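Local structure of sgbp-b (Bacteroides uniformis, 7K44) at residues I210-D215 and L261-V266; I303-N308 and D356-Q361. The protein probably binds xyloglucan at the bacterial cell surface, as a surface glycan-binding protein of a xyloglucan utilization locus. One frame throughout, in Å; residues are numbered along the deposited sequence.

Contact 1: residues I210-D215 and L261-V266; sequences IVLNYD and LQNGAV. With CA (calcium ion), chain B.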
loop_
_atom_site.group_PDB
_atom_site.type_symbol
_atom_site.label_atom_id
_atom_site.label_comp_id
_atom_site.label_asym_id
_atom_site.label_seq_id
_atom_site.Cartn_x
_atom_site.Cartn_y
_atom_site.Cartn_z
ATOM N N ILE A 210 -12.579 0.740 15.177
ATOM C CA ILE A 210 -12.452 2.188 15.295
ATOM C C ILE A 210 -12.770 2.620 16.721
ATOM O O ILE A 210 -13.794 2.217 17.295
ATOM C CB ILE A 210 -13.394 2.871 14.291
ATOM C CG1 ILE A 210 -12.855 2.735 12.869
ATOM C CG2 ILE A 210 -13.596 4.348 14.641
ATOM C CD1 ILE A 210 -11.667 3.658 12.575
ATOM N N VAL A 211 -11.883 3.437 17.301
ATOM C CA VAL A 211 -12.088 4.016 18.629
ATOM C C VAL A 211 -12.377 5.511 18.583
ATOM O O VAL A 211 -12.839 6.074 19.595
ATOM C CB VAL A 211 -10.913 3.716 19.583
ATOM C CG1 VAL A 211 -10.687 2.216 19.673
ATOM C CG2 VAL A 211 -9.637 4.431 19.126
ATOM N N LEU A 212 -12.124 6.170 17.456
ATOM C CA LEU A 212 -12.385 7.602 17.323
ATOM C C LEU A 212 -12.466 7.931 15.845
ATOM O O LEU A 212 -11.494 7.728 15.109
ATOM C CB LEU A 212 -11.272 8.419 17.972
ATOM C CG LEU A 212 -11.339 9.932 17.728
ATOM C CD1 LEU A 212 -12.601 10.555 18.357
ATOM C CD2 LEU A 212 -10.117 10.639 18.271
ATOM N N ASN A 213 -13.613 8.451 15.408
ATOM C CA ASN A 213 -13.742 8.877 14.020
ATOM C C ASN A 213 -14.389 10.240 13.852
ATOM O O ASN A 213 -14.628 10.649 12.714
ATOM C CB ASN A 213 -14.448 7.822 13.139
ATOM C CG ASN A 213 -15.907 7.639 13.482
ATOM O OD1 ASN A 213 -16.483 8.397 14.267
ATOM N ND2 ASN A 213 -16.513 6.616 12.896
ATOM N N TYR A 214 -14.683 10.945 14.938
ATOM C CA TYR A 214 -15.255 12.289 14.905
ATOM C C TYR A 214 -16.648 12.331 14.306
ATOM O O TYR A 214 -17.172 13.427 14.041
ATOM C CB TYR A 214 -14.342 13.284 14.198
ATOM C CG TYR A 214 -12.980 13.406 14.846
ATOM C CD1 TYR A 214 -12.859 13.826 16.166
ATOM C CD2 TYR A 214 -11.829 13.126 14.133
ATOM C CE1 TYR A 214 -11.616 13.957 16.768
ATOM C CE2 TYR A 214 -10.575 13.253 14.709
ATOM C CZ TYR A 214 -10.477 13.677 16.026
ATOM O OH TYR A 214 -9.261 13.837 16.636
ATOM N N ASP A 215 -17.249 11.165 14.071
ATOM C CA ASP A 215 -18.591 11.075 13.533
ATOM C C ASP A 215 -19.425 10.374 14.606
ATOM O O ASP A 215 -19.835 11.021 15.581
ATOM C CB ASP A 215 -18.574 10.407 12.156
ATOM C CG ASP A 215 -17.786 11.221 11.120
ATOM O OD1 ASP A 215 -18.203 12.352 10.807
ATOM O OD2 ASP A 215 -16.745 10.740 10.624
ATOM N N LEU A 261 -4.845 17.679 19.801
ATOM C CA LEU A 261 -6.142 17.037 19.638
ATOM C C LEU A 261 -6.332 16.201 20.893
ATOM O O LEU A 261 -5.683 15.159 21.062
ATOM C CB LEU A 261 -6.192 16.142 18.405
ATOM C CG LEU A 261 -6.019 16.798 17.047
ATOM C CD1 LEU A 261 -6.106 15.725 15.945
ATOM C CD2 LEU A 261 -7.074 17.869 16.838
ATOM N N GLN A 262 -7.170 16.671 21.816
ATOM C CA GLN A 262 -7.467 15.939 23.041
ATOM C C GLN A 262 -8.874 15.409 22.844
ATOM O O GLN A 262 -9.817 16.189 22.703
ATOM C CB GLN A 262 -7.377 16.843 24.273
ATOM C CG GLN A 262 -6.086 17.656 24.318
ATOM C CD GLN A 262 -4.875 16.871 24.806
ATOM O OE1 GLN A 262 -3.801 16.992 24.236
ATOM N NE2 GLN A 262 -5.043 16.074 25.854
ATOM N N ASN A 263 -9.012 14.094 22.796
ATOM C CA ASN A 263 -10.228 13.455 22.328
ATOM C C ASN A 263 -10.700 12.426 23.338
ATOM O O ASN A 263 -9.897 11.815 24.048
ATOM C CB ASN A 263 -9.959 12.662 21.017
ATOM C CG ASN A 263 -9.166 13.454 19.987
ATOM O OD1 ASN A 263 -9.711 14.293 19.266
ATOM N ND2 ASN A 263 -7.862 13.170 19.898
ATOM N N GLY A 264 -12.014 12.207 23.376
ATOM C CA GLY A 264 -12.548 11.044 24.047
ATOM C C GLY A 264 -12.706 9.904 23.053
ATOM O O GLY A 264 -13.359 10.051 22.016
ATOM N N ALA A 265 -12.094 8.760 23.338
ATOM C CA ALA A 265 -12.207 7.604 22.464
ATOM C C ALA A 265 -13.132 6.569 23.093
ATOM O O ALA A 265 -13.411 6.605 24.299
ATOM C CB ALA A 265 -10.824 6.992 22.204
ATOM N N VAL A 266 -13.630 5.660 22.262
ATOM C CA VAL A 266 -14.514 4.584 22.696
ATOM C C VAL A 266 -13.733 3.286 22.554
ATOM O O VAL A 266 -13.547 2.777 21.443
ATOM C CB VAL A 266 -15.813 4.550 21.890
ATOM C CG1 VAL A 266 -16.666 3.362 22.321
ATOM C CG2 VAL A 266 -16.559 5.846 22.062
HETATM CA CA CA B . -14.406 10.845 10.300
HETATM O O HOH W 1 -14.992 1.118 19.755
HETATM O O HOH W 2 -14.589 8.467 9.962
#
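The Tyr214 ring meets Asn263 at its hydroxyl edge, where OD1 lies near the ring plane, while Leu212 of its own segment rests over one face, CG 4.1 Å above the plane and displaced toward the rim. Ring and amide planes stand 62° apart. Tyr214 OH donates to Asn263 OD1 over 2.7 Å, approaching from above the carbonyl plane instead of along a lone pair. The other end of that amide is also held, ND2 donating to Leu358 O, so both ends of the buried group are fixed. Leu212 crosses Asn263 at about a right angle; with CG anti to its backbone N (chi1 172°) it sends CD2 to within 3.4 Å of Asn263 CB. Leu261 CD1 packs 3.7 Å from Tyr214 OH. Backbone pairing is confined to Val266 N, which donates to Val211 O at 2.8 Å and nearly straight (171°). A water sits within hydrogen-bonding distance of both Ile210 O and Val266 O. Around Tyr214 the chain makes an Asx turn, Asp215 N donating to Asn213 OD1, and presents Asn213 O and Asp215 OD2 to a calcium ion, each 2.4 Å away; a water, the backbone oxygens of Asp241 and Lys243, and Asp378 OD1 also bind it. Val211 and Leu212, both facing Phe380, form a classic beta bulge leading into this calcium-binding loop of a beta-sandwich domain.

Contact 2: residues I303-N308 and D356-Q361; sequences IYLKGN and DELALQ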
loop_
_atom_site.group_PDB
_atom_site.type_symbol
_atom_site.label_atom_id
_atom_site.label_comp_id
_atom_site.label_asym_id
_atom_site.label_seq_id
_atom_site.Cartn_x
_atom_site.Cartn_y
_atom_site.Cartn_z
ATOM N N ILE A 303 2.027 11.312 21.608
ATOM C CA ILE A 303 0.746 10.635 21.706
ATOM C C ILE A 303 0.684 9.963 23.065
ATOM O O ILE A 303 1.669 9.372 23.518
ATOM C CB ILE A 303 0.594 9.604 20.568
ATOM C CG1 ILE A 303 0.741 10.303 19.209
ATOM C CG2 ILE A 303 -0.714 8.834 20.706
ATOM C CD1 ILE A 303 0.229 9.536 18.036
ATOM N N TYR A 304 -0.449 10.078 23.747
ATOM C CA TYR A 304 -0.627 9.346 24.992
ATOM C C TYR A 304 -2.103 9.008 25.174
ATOM O O TYR A 304 -2.989 9.723 24.686
ATOM C CB TYR A 304 -0.003 10.075 26.206
ATOM C CG TYR A 304 -0.616 11.408 26.541
ATOM C CD1 TYR A 304 -0.149 12.578 25.952
ATOM C CD2 TYR A 304 -1.650 11.493 27.453
ATOM C CE1 TYR A 304 -0.733 13.815 26.268
ATOM C CE2 TYR A 304 -2.237 12.714 27.768
ATOM C CZ TYR A 304 -1.767 13.861 27.176
ATOM O OH TYR A 304 -2.360 15.061 27.490
ATOM N N LEU A 305 -2.359 7.887 25.851
ATOM C CA LEU A 305 -3.693 7.321 25.980
ATOM C C LEU A 305 -4.097 7.244 27.446
ATOM O O LEU A 305 -3.280 6.908 28.314
ATOM C CB LEU A 305 -3.760 5.917 25.380
ATOM C CG LEU A 305 -3.212 5.789 23.961
ATOM C CD1 LEU A 305 -3.362 4.356 23.467
ATOM C CD2 LEU A 305 -3.969 6.727 23.043
ATOM N N LYS A 306 -5.371 7.547 27.700
ATOM C CA LYS A 306 -5.968 7.480 29.040
ATOM C C LYS A 306 -5.171 8.270 30.074
ATOM O O LYS A 306 -5.120 7.913 31.256
ATOM C CB LYS A 306 -6.237 6.032 29.469
ATOM C CG LYS A 306 -7.346 5.377 28.660
ATOM C CD LYS A 306 -7.701 3.989 29.171
ATOM C CE LYS A 306 -8.927 3.444 28.472
ATOM N NZ LYS A 306 -9.468 2.249 29.185
ATOM N N GLY A 307 -4.573 9.379 29.638
ATOM C CA GLY A 307 -3.869 10.254 30.556
ATOM C C GLY A 307 -2.525 9.751 31.005
ATOM O O GLY A 307 -1.917 10.369 31.882
ATOM N N ASN A 308 -2.029 8.655 30.421
ATOM C CA ASN A 308 -0.778 8.043 30.871
ATOM C C ASN A 308 0.389 8.709 30.142
ATOM O O ASN A 308 1.018 8.152 29.239
ATOM C CB ASN A 308 -0.822 6.532 30.667
ATOM C CG ASN A 308 0.318 5.821 31.358
ATOM O OD1 ASN A 308 1.203 6.463 31.917
ATOM N ND2 ASN A 308 0.306 4.490 31.322
ATOM N N ASP A 356 -10.534 7.663 29.290
ATOM C CA ASP A 356 -10.870 7.368 27.901
ATOM C C ASP A 356 -10.094 8.184 26.877
ATOM O O ASP A 356 -10.339 8.019 25.674
ATOM C CB ASP A 356 -12.381 7.544 27.652
ATOM C CG ASP A 356 -12.866 8.962 27.934
ATOM O OD1 ASP A 356 -12.084 9.922 27.777
ATOM O OD2 ASP A 356 -14.038 9.129 28.341
ATOM N N GLU A 357 -9.165 9.035 27.298
ATOM C CA GLU A 357 -8.603 10.025 26.389
ATOM C C GLU A 357 -7.659 9.398 25.358
ATOM O O GLU A 357 -6.940 8.428 25.625
ATOM C CB GLU A 357 -7.852 11.099 27.170
ATOM C CG GLU A 357 -7.387 12.279 26.315
ATOM C CD GLU A 357 -6.763 13.372 27.153
ATOM O OE1 GLU A 357 -5.719 13.127 27.789
ATOM O OE2 GLU A 357 -7.334 14.484 27.202
ATOM N N LEU A 358 -7.669 9.984 24.169
ATOM C CA LEU A 358 -6.677 9.748 23.122
ATOM C C LEU A 358 -6.127 11.132 22.804
ATOM O O LEU A 358 -6.880 12.011 22.372
ATOM C CB LEU A 358 -7.356 9.111 21.912
ATOM C CG LEU A 358 -6.492 8.545 20.781
ATOM C CD1 LEU A 358 -7.307 7.590 19.913
ATOM C CD2 LEU A 358 -5.914 9.647 19.935
ATOM N N ALA A 359 -4.846 11.360 23.079
ATOM C CA ALA A 359 -4.247 12.684 22.945
ATOM C C ALA A 359 -3.076 12.699 21.967
ATOM O O ALA A 359 -2.210 11.816 21.999
ATOM C CB ALA A 359 -3.780 13.231 24.296
ATOM N N LEU A 360 -3.038 13.739 21.129
ATOM C CA LEU A 360 -1.921 14.045 20.243
ATOM C C LEU A 360 -1.533 15.497 20.465
ATOM O O LEU A 360 -2.406 16.369 20.499
ATOM C CB LEU A 360 -2.285 13.863 18.764
ATOM C CG LEU A 360 -2.732 12.488 18.273
ATOM C CD1 LEU A 360 -4.234 12.337 18.450
ATOM C CD2 LEU A 360 -2.364 12.347 16.806
ATOM N N GLN A 361 -0.239 15.769 20.625
ATOM C CA GLN A 361 0.214 17.140 20.846
ATOM C C GLN A 361 1.434 17.444 19.998
ATOM O O GLN A 361 2.398 16.669 19.990
ATOM C CB GLN A 361 0.546 17.398 22.312
ATOM C CG GLN A 361 -0.572 17.026 23.242
ATOM C CD GLN A 361 -0.262 17.352 24.685
ATOM O OE1 GLN A 361 0.897 17.553 25.050
ATOM N NE2 GLN A 361 -1.303 17.431 25.518
HETATM O O HOH W 3 -4.669 10.568 26.984
HETATM O O HOH W 4 -4.341 14.890 29.240
#
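Tyr304 and Ala359 form a hydrogen-bonded antiparallel pair: Tyr304 N donates to Ala359 O and Ala359 N to Tyr304 O, both at 3.0 Å. Two residues on, Lys306 N donates to Glu357 O at 2.7 Å, almost straight at 177°. Tyr304 O also accepts from a water that donates to Glu357 OE1 and accepts from Gly307 N, tying strand, turn and carboxylate together. A second water donates to the same OE1 and lies 2.6 Å from Tyr304 OH, so Glu357 OE1 takes two water bonds; OE2 has a weak one from Gln262 NE2, as does Tyr304 OH. Tyr304 chi1 of 64° places CG between the backbone N and carbonyl carbon, laying the ring over Ala359, whose CB makes a CH-pi contact 3.7 Å from the centroid. Gln361 NE2 sits at the ring edge but bonds to Gln262 OE1, and Gln361 OE1 accepts from Arg302. Replacing Tyr304 with an alanine would probably uncover the Ala359 methyl and leave the water on Glu357 OE1 without its phenol partner. Lys306 NZ is satisfied by the backbone oxygens of Arg353 and Phe350. On the other sheet face, Leu305 CD2 packs on Leu358 CG at 3.8 Å, side by side and pointing the same way. Asn308 N bonds to Leu305 O, closing a type I' turn at the end of this antiparallel strand pair in a beta-sandwich sheet.

In the fold
Both contacts lie in the xyloglucan-binding domain at the C-terminal end of the chain, their centres about 11 Å apart, and follow one another in sequence, contact 1 closing before contact 2 opens. They meet in one five-stranded antiparallel sheet, where strands 255-264 and 357-364 are neighbours and 300-305 flanks the latter; Leu261 N probably bonds to Leu360 O between them. Contact 1 joins the end of strand 255-264 and the loop after it to strand 210-212, which belongs to the other sheet with strand 371-384, near the calcium site. Contact 2 continues outward within the five-stranded sheet. Together they connect the calcium-bound loop through the two sheets to the type I' turn that follows strand 300-305.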